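Local atomic coordinates of choloylglycine hydrolase (Clostridium perfringens, PDB entry 2BJF), a protein that hydrolyses the amide bond of glycine- and taurine-conjugated bile salts to free bile acids and can also act as a bile acid amine N-acyltransferase. Residues A[11-16]-A[281-286]; A[17-22]-A[277-282]; A[168-173]-A[231-236]; A[286-291]-A[301-306]. All coordinates share one frame; numbering follows the deposited sequence. Where two conformers were deposited one is given.

Contacts 1, 2 and 4 belong to one antiparallel sheet, and contact 3 reaches its edge strand. Contacts 1 and 2 are two lengths of the same strand pair, 14-22 with 275-283. Contact 2 lies deepest and carries the bile-acid arginine; contacts 3 and 4 are largely buried too, contact 4 with an exposed polar end. Contact 1 is only partly buried, and there a glutamate side chain adds bonds to a histidine beside the last backbone bonds. Contact 4 adds the hairpin 288-293 with 300-303 and meets contacts 1 and 2 through probable backbone hydrogen bonds and packing between strands 275-283 and 288-293. Contact 3 sets a helix against the sheet by aliphatic packing and water, without direct hydrogen bonds.

Contact 1: residues A[11-16]-A[281-286]; sequences DGLHLF and CMCLEK
His14 and Glu285 face each other where strands 14-16 and 281-283 run out, and one carboxylate takes both ND1 and the backbone N of the histidine. Glu285 OE2 offers its syn lone pair to His14 ND1 at 2.7 Å, close to the ring plane, while OE1 accepts the backbone N of His14 at 2.8 Å. A bend in the glutamate chain at chi2 (88°) brings the carboxylate round to this edge, nearly coplanar with the imidazole. Leu13 lies over the stem of the glutamate, its CD2 3.8 Å from Glu285 CB, and its other methyl, CD1, touches Cys283 SG.

Leu284 N already bonds to His14 O, and beyond it Phe16 and Met282 are bonded in both directions. On one face of the sheet Leu15 wraps the sulfur of Cys281, CB to SG 3.7 Å, beneath helix 249-257. On the other, Met282 lies alongside Phe16; its bend at chi3 (-89°) sets CE 3.7 Å from Phe16 CD2. Leu284 CD1 reaches Phe16 CB too.

The nearly straight ND1 bond sets the rotation of the imidazole, the backbone N steadies the carboxylate, and the negative charge would probably favour a proton on ND1.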
loop_
_atom_site.group_PDB
_atom_site.type_symbol
_atom_site.label_atom_id
_atom_site.label_comp_id
_atom_site.label_asym_id
_atom_site.label_seq_id
_atom_site.Cartn_x
_atom_site.Cartn_y
_atom_site.Cartn_z
ATOM N N ASP A 11 13.525 -4.384 33.418
ATOM C CA ASP A 11 13.611 -4.777 34.826
ATOM C C ASP A 11 12.479 -5.717 35.249
ATOM O O ASP A 11 12.427 -6.160 36.398
ATOM C CB ASP A 11 13.625 -3.532 35.722
ATOM C CG ASP A 11 14.806 -2.618 35.440
ATOM O OD1 ASP A 11 15.955 -3.110 35.403
ATOM O OD2 ASP A 11 14.583 -1.402 35.260
ATOM N N GLY A 12 11.579 -6.018 34.315
ATOM C CA GLY A 12 10.433 -6.890 34.588
ATOM C C GLY A 12 9.170 -6.203 35.069
ATOM O O GLY A 12 8.246 -6.866 35.549
ATOM N N LEU A 13 9.128 -4.877 34.950
ATOM C CA LEU A 13 7.935 -4.112 35.306
ATOM C C LEU A 13 6.971 -4.073 34.128
ATOM O O LEU A 13 7.378 -4.236 32.977
ATOM C CB LEU A 13 8.302 -2.694 35.755
ATOM C CG LEU A 13 9.187 -2.541 37.001
ATOM C CD1 LEU A 13 9.492 -1.074 37.252
ATOM C CD2 LEU A 13 8.554 -3.177 38.235
ATOM N N HIS A 14 5.692 -3.858 34.420
ATOM C CA HIS A 14 4.661 -3.905 33.391
ATOM C C HIS A 14 4.000 -2.557 33.154
ATOM O O HIS A 14 3.379 -1.981 34.052
ATOM C CB HIS A 14 3.630 -4.988 33.719
ATOM C CG HIS A 14 4.191 -6.374 33.669
ATOM N ND1 HIS A 14 4.850 -6.949 34.734
ATOM C CD2 HIS A 14 4.216 -7.289 32.672
ATOM C CE1 HIS A 14 5.246 -8.163 34.399
ATOM N NE2 HIS A 14 4.871 -8.396 33.154
ATOM N N LEU A 15 4.164 -2.055 31.932
ATOM C CA LEU A 15 3.561 -0.800 31.516
ATOM C C LEU A 15 2.290 -1.068 30.727
ATOM O O LEU A 15 2.243 -1.976 29.893
ATOM C CB LEU A 15 4.538 0.021 30.666
ATOM C CG LEU A 15 5.933 0.345 31.210
ATOM C CD1 LEU A 15 6.746 1.065 30.144
ATOM C CD2 LEU A 15 5.877 1.173 32.493
ATOM N N PHE A 16 1.259 -0.279 31.006
ATOM C CA PHE A 16 -0.008 -0.368 30.296
ATOM C C PHE A 16 -0.609 1.023 30.150
ATOM O O PHE A 16 -0.657 1.789 31.109
ATOM C CB PHE A 16 -0.979 -1.305 31.025
ATOM C CG PHE A 16 -2.366 -1.315 30.443
ATOM C CD1 PHE A 16 -2.608 -1.883 29.194
ATOM C CD2 PHE A 16 -3.432 -0.753 31.141
ATOM C CE1 PHE A 16 -3.890 -1.888 28.647
ATOM C CE2 PHE A 16 -4.716 -0.757 30.606
ATOM C CZ PHE A 16 -4.946 -1.327 29.355
ATOM N N CYS A 281 0.659 6.158 30.341
ATOM C CA CYS A 281 1.439 4.951 30.566
ATOM C C CYS A 281 1.478 4.675 32.058
ATOM O O CYS A 281 2.050 5.448 32.825
ATOM C CB CYS A 281 2.859 5.110 30.020
ATOM S SG CYS A 281 3.928 3.681 30.313
ATOM N N MET A 282 0.858 3.572 32.461
ATOM C CA MET A 282 0.794 3.190 33.864
ATOM C C MET A 282 1.828 2.122 34.172
ATOM O O MET A 282 1.869 1.083 33.511
ATOM C CB MET A 282 -0.606 2.666 34.203
ATOM C CG MET A 282 -1.696 3.720 34.125
ATOM S SD MET A 282 -3.357 3.023 34.099
ATOM C CE MET A 282 -3.610 2.790 32.342
ATOM N N CYS A 283 2.676 2.386 35.161
ATOM C CA CYS A 283 3.551 1.348 35.686
ATOM C C CYS A 283 2.772 0.608 36.760
ATOM O O CYS A 283 2.622 1.092 37.887
ATOM C CB CYS A 283 4.850 1.924 36.245
ATOM S SG CYS A 283 5.972 0.639 36.826
ATOM N N LEU A 284 2.271 -0.565 36.392
ATOM C CA LEU A 284 1.295 -1.290 37.206
ATOM C C LEU A 284 1.805 -1.713 38.590
ATOM O O LEU A 284 1.073 -1.600 39.574
ATOM C CB LEU A 284 0.727 -2.486 36.429
ATOM C CG LEU A 284 -0.032 -2.166 35.132
ATOM C CD1 LEU A 284 -0.320 -3.440 34.354
ATOM C CD2 LEU A 284 -1.323 -1.392 35.397
ATOM N N GLU A 285 3.049 -2.185 38.663
ATOM C CA GLU A 285 3.653 -2.581 39.943
ATOM C C GLU A 285 3.799 -1.404 40.905
ATOM O O GLU A 285 3.552 -1.540 42.107
ATOM C CB GLU A 285 5.025 -3.232 39.730
ATOM C CG GLU A 285 4.985 -4.678 39.248
ATOM C CD GLU A 285 4.919 -4.814 37.734
ATOM O OE1 GLU A 285 4.758 -3.793 37.030
ATOM O OE2 GLU A 285 5.034 -5.957 37.245
ATOM N N LYS A 286 4.193 -0.254 40.364
ATOM C CA LYS A 286 4.537 0.920 41.167
ATOM C C LYS A 286 3.340 1.826 41.457
ATOM O O LYS A 286 3.397 2.668 42.355
ATOM C CB LYS A 286 5.652 1.721 40.483
ATOM C CG LYS A 286 7.001 1.000 40.430
ATOM C CD LYS A 286 8.003 1.719 39.531
ATOM C CE LYS A 286 8.682 2.885 40.231
ATOM N NZ LYS A 286 9.582 3.621 39.302
#

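Contact 2: residues A[17-22]-A[277-282]; sequences GRNMDI and QYTSCM. With DXC ((3alpha,5beta,12alpha)-3,12-dihydroxycholan-24-oic acid), chain B.
Gln277 lays its CG against Ile22 CG1, 3.6 Å apart, and its backbone N bonds to Met20 O. Tyr278 comes next, with Met20 CB over one face of its ring, 3.6 Å from the centroid, a CH-pi contact. Met20 is bent at chi2 and chi3 (65° and 69°), which carries its CE onto the face of the Arg18 guanidinium, 3.4 Å above the plane and over its centre. The hydroxyl of Tyr278 bonds to Asp69, the carboxylate that also forms a salt bridge with Arg18 NH1.

On the opposite face, Thr279 OG1 donates to Asn19 OD1 at 2.8 Å, the side chains side by side. Ser280 exchanges backbone bonds with Arg18 and directs its OG to Asp69. Gly17 and Cys281 form a close non-hydrogen-bonded pair, CA to CA 4.3 Å, and the glycine leaves room against Ser280 O.

Arg18 folds back on its own strand, NE donating to Asn19 O in the guanidinium plane, while NH2 bonds to Gly80 O and lies 3.0 Å from deoxycholate O3. Held by Asp69, Gly80 O and Asn19 O, the arginine sits in a position consistent with meeting the bile-acid carboxylate, whose negative charge its own would probably help to stabilise.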
loop_
_atom_site.group_PDB
_atom_site.type_symbol
_atom_site.label_atom_id
_atom_site.label_comp_id
_atom_site.label_asym_id
_atom_site.label_seq_id
_atom_site.Cartn_x
_atom_site.Cartn_y
_atom_site.Cartn_z
ATOM N N GLY A 17 -1.067 1.345 28.945
ATOM C CA GLY A 17 -1.624 2.665 28.680
ATOM C C GLY A 17 -2.187 2.813 27.285
ATOM O O GLY A 17 -2.437 1.819 26.596
ATOM N N ARG A 18 -2.382 4.060 26.865
ATOM C CA ARG A 18 -3.114 4.333 25.631
ATOM C C ARG A 18 -2.919 5.730 25.057
ATOM O O ARG A 18 -2.608 6.678 25.782
ATOM C CB ARG A 18 -4.617 4.086 25.849
ATOM C CG ARG A 18 -5.253 4.908 26.983
ATOM C CD ARG A 18 -5.855 6.230 26.497
ATOM N NE ARG A 18 -6.945 6.024 25.545
ATOM C CZ ARG A 18 -8.187 5.668 25.873
ATOM N NH1 ARG A 18 -8.526 5.475 27.145
ATOM N NH2 ARG A 18 -9.097 5.504 24.921
ATOM N N ASN A 19 -3.103 5.832 23.744
ATOM C CA ASN A 19 -3.397 7.098 23.089
ATOM C C ASN A 19 -4.893 7.357 23.192
ATOM O O ASN A 19 -5.700 6.457 22.937
ATOM C CB ASN A 19 -3.022 7.044 21.604
ATOM C CG ASN A 19 -1.540 7.256 21.354
ATOM O OD1 ASN A 19 -0.791 7.678 22.235
ATOM N ND2 ASN A 19 -1.112 6.969 20.130
ATOM N N MET A 20 -5.260 8.579 23.566
ATOM C CA MET A 20 -6.653 9.008 23.523
ATOM C C MET A 20 -6.880 9.829 22.262
ATOM O O MET A 20 -6.402 10.959 22.161
ATOM C CB MET A 20 -7.012 9.831 24.764
ATOM C CG MET A 20 -8.370 10.536 24.687
ATOM S SD MET A 20 -9.768 9.407 24.607
ATOM C CE MET A 20 -9.720 8.720 26.255
ATOM N N ASP A 21 -7.608 9.253 21.307
ATOM C CA ASP A 21 -7.846 9.904 20.021
ATOM C C ASP A 21 -9.286 10.404 19.912
ATOM O O ASP A 21 -10.201 9.635 19.597
ATOM C CB ASP A 21 -7.511 8.959 18.858
ATOM C CG ASP A 21 -6.101 8.385 18.941
ATOM O OD1 ASP A 21 -5.220 9.000 19.582
ATOM O OD2 ASP A 21 -5.873 7.310 18.345
ATOM N N ILE A 22 -9.473 11.692 20.194
ATOM C CA ILE A 22 -10.783 12.352 20.112
ATOM C C ILE A 22 -10.635 13.797 19.621
ATOM O O ILE A 22 -9.544 14.371 19.677
ATOM C CB ILE A 22 -11.562 12.320 21.463
ATOM C CG1 ILE A 22 -10.676 12.784 22.626
ATOM C CG2 ILE A 22 -12.156 10.928 21.724
ATOM C CD1 ILE A 22 -11.392 12.890 23.961
ATOM N N GLN A 277 -5.104 13.390 21.983
ATOM C CA GLN A 277 -5.205 14.413 23.025
ATOM C C GLN A 277 -4.202 14.181 24.151
ATOM O O GLN A 277 -3.587 15.129 24.644
ATOM C CB GLN A 277 -6.628 14.476 23.588
ATOM C CG GLN A 277 -7.703 14.855 22.568
ATOM C CD GLN A 277 -7.769 16.348 22.254
ATOM O OE1 GLN A 277 -8.427 16.755 21.297
ATOM N NE2 GLN A 277 -7.098 17.166 23.059
ATOM N N TYR A 278 -4.052 12.921 24.551
ATOM C CA TYR A 278 -3.067 12.530 25.559
ATOM C C TYR A 278 -2.558 11.107 25.353
ATOM O O TYR A 278 -3.184 10.297 24.660
ATOM C CB TYR A 278 -3.590 12.742 26.997
ATOM C CG TYR A 278 -4.656 11.779 27.480
ATOM C CD1 TYR A 278 -4.317 10.522 27.988
ATOM C CD2 TYR A 278 -6.000 12.143 27.474
ATOM C CE1 TYR A 278 -5.294 9.643 28.449
ATOM C CE2 TYR A 278 -6.983 11.275 27.939
ATOM C CZ TYR A 278 -6.624 10.026 28.417
ATOM O OH TYR A 278 -7.599 9.169 28.874
ATOM N N THR A 279 -1.405 10.826 25.949
ATOM C CA THR A 279 -0.825 9.494 25.957
ATOM C C THR A 279 -0.515 9.135 27.402
ATOM O O THR A 279 0.258 9.828 28.067
ATOM C CB THR A 279 0.455 9.432 25.102
ATOM O OG1 THR A 279 0.153 9.836 23.761
ATOM C CG2 THR A 279 1.033 8.021 25.083
ATOM N N SER A 280 -1.140 8.067 27.886
ATOM C CA SER A 280 -0.936 7.613 29.257
ATOM C C SER A 280 -0.140 6.314 29.291
ATOM O O SER A 280 -0.239 5.486 28.385
ATOM C CB SER A 280 -2.273 7.442 29.981
ATOM O OG SER A 280 -3.018 6.357 29.458
ATOM N N CYS A 281 0.659 6.158 30.341
ATOM C CA CYS A 281 1.439 4.951 30.566
ATOM C C CYS A 281 1.478 4.675 32.058
ATOM O O CYS A 281 2.050 5.448 32.825
ATOM C CB CYS A 281 2.859 5.110 30.020
ATOM S SG CYS A 281 3.928 3.681 30.313
ATOM N N MET A 282 0.858 3.572 32.461
ATOM C CA MET A 282 0.794 3.190 33.864
ATOM C C MET A 282 1.828 2.122 34.172
ATOM O O MET A 282 1.869 1.083 33.511
ATOM C CB MET A 282 -0.606 2.666 34.203
ATOM C CG MET A 282 -1.696 3.720 34.125
ATOM S SD MET A 282 -3.357 3.023 34.099
ATOM C CE MET A 282 -3.610 2.790 32.342
HETATM C C1 DXC B . -21.784 11.597 26.963
HETATM C C2 DXC B . -21.654 10.254 27.680
HETATM C C3 DXC B . -21.134 10.381 29.124
HETATM C C4 DXC B . -19.848 11.217 29.254
HETATM C C5 DXC B . -20.021 12.539 28.503
HETATM C C6 DXC B . -20.479 12.381 27.052
HETATM C C7 DXC B . -21.000 8.979 29.739
HETATM C C8 DXC B . -19.777 8.201 29.249
HETATM C C9 DXC B . -18.476 9.006 29.265
HETATM C C10 DXC B . -18.649 10.422 28.675
HETATM C C11 DXC B . -17.393 8.311 28.433
HETATM C C12 DXC B . -16.034 9.016 28.430
HETATM C C13 DXC B . -16.196 10.450 27.902
HETATM C C14 DXC B . -17.315 11.198 28.644
HETATM C C15 DXC B . -17.104 6.827 28.663
HETATM C C16 DXC B . -15.733 6.639 28.004
HETATM C C17 DXC B . -15.267 8.029 27.535
HETATM C C18 DXC B . -19.600 11.565 30.721
HETATM C C19 DXC B . -13.731 8.121 27.402
HETATM O O1 DXC B . -16.451 10.463 26.488
HETATM O O2 DXC B . -22.106 11.369 25.585
HETATM C C20 DXC B . -15.417 9.072 29.840
HETATM C C21 DXC B . -13.204 7.186 26.305
HETATM C C22 DXC B . -13.775 7.507 24.920
HETATM C C23 DXC B . -12.890 7.011 23.798
HETATM O O3 DXC B . -11.754 6.560 24.057
HETATM O O4 DXC B . -13.340 7.079 22.634
HETATM C C24 DXC B . -13.189 9.534 27.169
#

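Contact 3: residues A[168-173]-A[231-236]; sequences NNIGVL and RVAFLR
Arg236 runs straight out from helix 225-243, with CG anti to the backbone N (chi1 179°) and the chain extended through chi3, and this reach lays its guanidinium flat over the turn at 170-171. Gly171 CA sits 3.7 Å above the centre of the plane, the bare backbone letting the guanidinium lie close. NE of Arg236 is taken by Ala6 O on the neighbouring strand 3-8.

Nearer the helix axis the contact is aliphatic. Val172 and Val232 meet tip to tip, CB to CG1 3.6 Å, and Ile170 CG2 rests 3.7 Å from Ala233 CB. Water 2 ties the two backbones together, donating to Ile170 O at 2.9 Å and to Ala233 O at 2.8 Å. The turn is held by Asn168, whose OD1 accepts from Ile170 N and Gly171 N while its ND2 donates to Val172 O. Asn169 and Ile170 also pack on Gln205 of a second subunit.

This is an Asx turn leading into edge strand 172-173, where a helix lies against the sheet as in the layered alpha-beta architecture of Ntn hydrolases.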
loop_
_atom_site.group_PDB
_atom_site.type_symbol
_atom_site.label_atom_id
_atom_site.label_comp_id
_atom_site.label_asym_id
_atom_site.label_seq_id
_atom_site.Cartn_x
_atom_site.Cartn_y
_atom_site.Cartn_z
ATOM N N ASN A 168 -5.469 -11.640 24.778
ATOM C CA ASN A 168 -4.706 -10.742 23.914
ATOM C C ASN A 168 -3.213 -11.052 23.948
ATOM O O ASN A 168 -2.496 -10.617 24.854
ATOM C CB ASN A 168 -4.969 -9.277 24.289
ATOM C CG ASN A 168 -4.368 -8.291 23.291
ATOM O OD1 ASN A 168 -3.497 -8.640 22.492
ATOM N ND2 ASN A 168 -4.835 -7.051 23.338
ATOM N N ASN A 169 -2.758 -11.805 22.951
ATOM C CA ASN A 169 -1.350 -12.177 22.831
ATOM C C ASN A 169 -0.572 -11.234 21.910
ATOM O O ASN A 169 0.597 -11.478 21.602
ATOM C CB ASN A 169 -1.225 -13.629 22.355
ATOM C CG ASN A 169 -1.766 -14.628 23.366
ATOM O OD1 ASN A 169 -2.575 -15.494 23.028
ATOM N ND2 ASN A 169 -1.325 -14.509 24.615
ATOM N N ILE A 170 -1.231 -10.158 21.484
ATOM C CA ILE A 170 -0.630 -9.162 20.596
ATOM C C ILE A 170 -0.066 -8.000 21.413
ATOM O O ILE A 170 0.913 -7.364 21.014
ATOM C CB ILE A 170 -1.655 -8.602 19.562
ATOM C CG1 ILE A 170 -2.651 -9.679 19.091
ATOM C CG2 ILE A 170 -0.937 -7.933 18.382
ATOM C CD1 ILE A 170 -2.041 -10.855 18.345
ATOM N N GLY A 171 -0.700 -7.730 22.554
ATOM C CA GLY A 171 -0.288 -6.649 23.449
ATOM C C GLY A 171 -0.812 -5.281 23.050
ATOM O O GLY A 171 -0.382 -4.261 23.601
ATOM N N VAL A 172 -1.739 -5.257 22.094
ATOM C CA VAL A 172 -2.271 -4.001 21.560
ATOM C C VAL A 172 -3.781 -4.054 21.314
ATOM O O VAL A 172 -4.373 -5.134 21.230
ATOM C CB VAL A 172 -1.556 -3.567 20.237
ATOM C CG1 VAL A 172 -0.032 -3.600 20.382
ATOM C CG2 VAL A 172 -2.002 -4.427 19.061
ATOM N N LEU A 173 -4.388 -2.876 21.200
ATOM C CA LEU A 173 -5.790 -2.740 20.809
ATOM C C LEU A 173 -5.990 -1.384 20.147
ATOM O O LEU A 173 -5.331 -0.415 20.510
ATOM C CB LEU A 173 -6.711 -2.870 22.029
ATOM C CG LEU A 173 -8.221 -2.999 21.783
ATOM C CD1 LEU A 173 -8.550 -4.305 21.066
ATOM C CD2 LEU A 173 -8.999 -2.895 23.087
ATOM N N ARG A 231 0.538 -1.372 12.695
ATOM C CA ARG A 231 1.773 -0.662 13.022
ATOM C C ARG A 231 2.230 -0.897 14.462
ATOM O O ARG A 231 3.377 -1.278 14.688
ATOM C CB ARG A 231 1.660 0.837 12.721
ATOM C CG ARG A 231 1.577 1.157 11.233
ATOM C CD ARG A 231 2.270 2.479 10.883
ATOM N NE ARG A 231 1.710 3.639 11.583
ATOM C CZ ARG A 231 0.587 4.269 11.241
ATOM N NH1 ARG A 231 -0.140 3.856 10.208
ATOM N NH2 ARG A 231 0.183 5.318 11.945
ATOM N N VAL A 232 1.330 -0.702 15.424
ATOM C CA VAL A 232 1.686 -0.870 16.837
ATOM C C VAL A 232 2.056 -2.326 17.166
ATOM O O VAL A 232 2.973 -2.573 17.949
ATOM C CB VAL A 232 0.607 -0.278 17.801
ATOM C CG1 VAL A 232 -0.705 -1.052 17.740
ATOM C CG2 VAL A 232 1.129 -0.198 19.227
ATOM N N ALA A 233 1.366 -3.278 16.541
ATOM C CA ALA A 233 1.650 -4.698 16.762
ATOM C C ALA A 233 3.078 -5.064 16.355
ATOM O O ALA A 233 3.787 -5.741 17.102
ATOM C CB ALA A 233 0.645 -5.565 16.021
ATOM N N PHE A 234 3.498 -4.600 15.180
ATOM C CA PHE A 234 4.827 -4.921 14.668
ATOM C C PHE A 234 5.952 -4.088 15.291
ATOM O O PHE A 234 7.047 -4.603 15.505
ATOM C CB PHE A 234 4.854 -4.864 13.136
ATOM C CG PHE A 234 4.217 -6.058 12.483
ATOM C CD1 PHE A 234 4.946 -7.228 12.275
ATOM C CD2 PHE A 234 2.881 -6.025 12.094
ATOM C CE1 PHE A 234 4.356 -8.348 11.677
ATOM C CE2 PHE A 234 2.279 -7.136 11.495
ATOM C CZ PHE A 234 3.020 -8.300 11.288
ATOM N N LEU A 235 5.681 -2.817 15.594
ATOM C CA LEU A 235 6.658 -1.978 16.299
ATOM C C LEU A 235 6.965 -2.539 17.686
ATOM O O LEU A 235 8.119 -2.544 18.120
ATOM C CB LEU A 235 6.174 -0.528 16.419
ATOM C CG LEU A 235 6.065 0.330 15.157
ATOM C CD1 LEU A 235 5.541 1.694 15.538
ATOM C CD2 LEU A 235 7.387 0.459 14.423
ATOM N N ARG A 236 5.924 -3.011 18.371
ATOM C CA ARG A 236 6.069 -3.648 19.678
ATOM C C ARG A 236 6.872 -4.942 19.563
ATOM O O ARG A 236 7.820 -5.159 20.320
ATOM C CB ARG A 236 4.693 -3.926 20.289
ATOM C CG ARG A 236 4.724 -4.604 21.649
ATOM C CD ARG A 236 3.335 -5.056 22.064
ATOM N NE ARG A 236 3.340 -5.630 23.407
ATOM C CZ ARG A 236 3.513 -6.920 23.679
ATOM N NH1 ARG A 236 3.691 -7.798 22.698
ATOM N NH2 ARG A 236 3.506 -7.336 24.938
HETATM O O HOH W 1 3.392 -11.099 21.632
HETATM O O HOH W 2 3.348 -7.371 19.391
#

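Contact 4: residues A[286-291]-A[301-306]; sequences KGIYYY and AIDMNK
Tyr290 and Ala301 mark the close-packed end, the alanine CB 3.7 Å from Tyr290 CD1. Ile288 CG2 lies 3.5 Å above one face of the same ring and 4.0 Å from the alanine methyl, so ring, isoleucine and alanine pack together. Across the sheet Ile302 reaches Tyr291 more loosely, its CD1 4.4 Å from CE2, while Tyr289 turns away to bond its hydroxyl to Asp69.

The strands form a beta hairpin, paired by two backbone bonds between Tyr289 and Ile302 and a third from Met304 N to Gly287 O, and Gly287 and Ile288 make a G1 beta bulge opposite Cys283. Beyond strand 300-303 the sheet runs on into a third subunit, with Ala301 in a parallel ladder.

The other end is polar and wetter. Asn305 ND2 donates to Lys286 O at 2.8 Å, from above the carbonyl plane, bent to 135°. Water 3 bridges the same carbonyl to Asp303 OD2. Asp303 swings its carboxylate away from its own N (chi1 -172°), which brings OD1 to Asn305 N in an Asx turn.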
loop_
_atom_site.group_PDB
_atom_site.type_symbol
_atom_site.label_atom_id
_atom_site.label_comp_id
_atom_site.label_asym_id
_atom_site.label_seq_id
_atom_site.Cartn_x
_atom_site.Cartn_y
_atom_site.Cartn_z
ATOM N N LYS A 286 4.193 -0.254 40.364
ATOM C CA LYS A 286 4.537 0.920 41.167
ATOM C C LYS A 286 3.340 1.826 41.457
ATOM O O LYS A 286 3.397 2.668 42.355
ATOM C CB LYS A 286 5.652 1.721 40.483
ATOM C CG LYS A 286 7.001 1.000 40.430
ATOM C CD LYS A 286 8.003 1.719 39.531
ATOM C CE LYS A 286 8.682 2.885 40.231
ATOM N NZ LYS A 286 9.582 3.621 39.302
ATOM N N GLY A 287 2.264 1.653 40.691
ATOM C CA GLY A 287 1.061 2.468 40.846
ATOM C C GLY A 287 1.256 3.914 40.423
ATOM O O GLY A 287 0.605 4.818 40.955
ATOM N N ILE A 288 2.149 4.131 39.461
ATOM C CA ILE A 288 2.410 5.472 38.946
ATOM C C ILE A 288 1.746 5.665 37.585
ATOM O O ILE A 288 1.957 4.879 36.653
ATOM C CB ILE A 288 3.926 5.795 38.867
ATOM C CG1 ILE A 288 4.585 5.614 40.240
ATOM C CG2 ILE A 288 4.143 7.224 38.356
ATOM C CD1 ILE A 288 6.105 5.621 40.214
ATOM N N TYR A 289 0.925 6.706 37.499
ATOM C CA TYR A 289 0.259 7.088 36.266
ATOM C C TYR A 289 1.094 8.168 35.577
ATOM O O TYR A 289 1.187 9.298 36.068
ATOM C CB TYR A 289 -1.156 7.603 36.575
ATOM C CG TYR A 289 -2.032 7.835 35.361
ATOM C CD1 TYR A 289 -2.943 6.867 34.942
ATOM C CD2 TYR A 289 -1.961 9.028 34.642
ATOM C CE1 TYR A 289 -3.752 7.076 33.827
ATOM C CE2 TYR A 289 -2.761 9.247 33.526
ATOM C CZ TYR A 289 -3.656 8.268 33.127
ATOM O OH TYR A 289 -4.448 8.483 32.024
ATOM N N TYR A 290 1.722 7.807 34.459
ATOM C CA TYR A 290 2.463 8.764 33.636
ATOM C C TYR A 290 1.611 9.192 32.452
ATOM O O TYR A 290 0.898 8.376 31.869
ATOM C CB TYR A 290 3.753 8.153 33.088
ATOM C CG TYR A 290 4.753 7.670 34.113
ATOM C CD1 TYR A 290 5.664 8.549 34.701
ATOM C CD2 TYR A 290 4.819 6.323 34.463
ATOM C CE1 TYR A 290 6.597 8.099 35.630
ATOM C CE2 TYR A 290 5.746 5.862 35.384
ATOM C CZ TYR A 290 6.633 6.753 35.965
ATOM O OH TYR A 290 7.550 6.296 36.881
ATOM N N TYR A 291 1.695 10.468 32.082
ATOM C CA TYR A 291 1.006 10.945 30.885
ATOM C C TYR A 291 1.606 12.236 30.346
ATOM O O TYR A 291 2.209 13.014 31.087
ATOM C CB TYR A 291 -0.498 11.138 31.154
ATOM C CG TYR A 291 -0.837 12.456 31.813
ATOM C CD1 TYR A 291 -1.378 13.507 31.073
ATOM C CD2 TYR A 291 -0.603 12.659 33.174
ATOM C CE1 TYR A 291 -1.679 14.727 31.670
ATOM C CE2 TYR A 291 -0.901 13.875 33.779
ATOM C CZ TYR A 291 -1.439 14.903 33.021
ATOM O OH TYR A 291 -1.738 16.106 33.617
ATOM N N ALA A 301 3.903 12.717 36.221
ATOM C CA ALA A 301 3.741 11.507 37.024
ATOM C C ALA A 301 2.891 11.746 38.266
ATOM O O ALA A 301 3.122 12.695 39.015
ATOM C CB ALA A 301 5.102 10.949 37.418
ATOM N N ILE A 302 1.902 10.878 38.464
ATOM C CA ILE A 302 1.097 10.865 39.685
ATOM C C ILE A 302 1.181 9.468 40.294
ATOM O O ILE A 302 0.793 8.480 39.665
ATOM C CB ILE A 302 -0.374 11.282 39.418
ATOM C CG1 ILE A 302 -0.430 12.745 38.970
ATOM C CG2 ILE A 302 -1.234 11.088 40.672
ATOM C CD1 ILE A 302 -1.550 13.071 38.014
ATOM N N ASP A 303 1.710 9.402 41.513
ATOM C CA ASP A 303 1.925 8.146 42.223
ATOM C C ASP A 303 0.789 7.935 43.218
ATOM O O ASP A 303 0.672 8.669 44.203
ATOM C CB ASP A 303 3.284 8.190 42.941
ATOM C CG ASP A 303 3.687 6.852 43.555
ATOM O OD1 ASP A 303 2.825 5.966 43.749
ATOM O OD2 ASP A 303 4.890 6.693 43.858
ATOM N N MET A 304 -0.049 6.932 42.956
ATOM C CA MET A 304 -1.201 6.654 43.821
ATOM C C MET A 304 -0.784 6.212 45.225
ATOM O O MET A 304 -1.513 6.436 46.195
ATOM C CB MET A 304 -2.147 5.629 43.179
ATOM C CG MET A 304 -1.689 4.175 43.254
ATOM S SD MET A 304 -2.802 3.031 42.413
ATOM C CE MET A 304 -4.310 3.252 43.352
ATOM N N ASN A 305 0.395 5.603 45.326
ATOM C CA ASN A 305 0.902 5.092 46.600
ATOM C C ASN A 305 1.412 6.180 47.545
ATOM O O ASN A 305 1.673 5.919 48.723
ATOM C CB ASN A 305 1.966 4.020 46.359
ATOM C CG ASN A 305 1.372 2.726 45.840
ATOM O OD1 ASN A 305 0.560 2.085 46.514
ATOM N ND2 ASN A 305 1.772 2.332 44.637
ATOM N N LYS A 306 1.547 7.396 47.023
ATOM C CA LYS A 306 1.881 8.556 47.845
ATOM C C LYS A 306 0.632 9.124 48.517
ATOM O O LYS A 306 0.728 9.804 49.537
ATOM C CB LYS A 306 2.594 9.626 47.016
ATOM C CG LYS A 306 3.966 9.188 46.513
ATOM C CD LYS A 306 4.740 10.330 45.884
ATOM C CE LYS A 306 5.482 11.156 46.931
ATOM N NZ LYS A 306 6.157 12.326 46.311
HETATM O O HOH W 3 5.399 3.928 43.761
#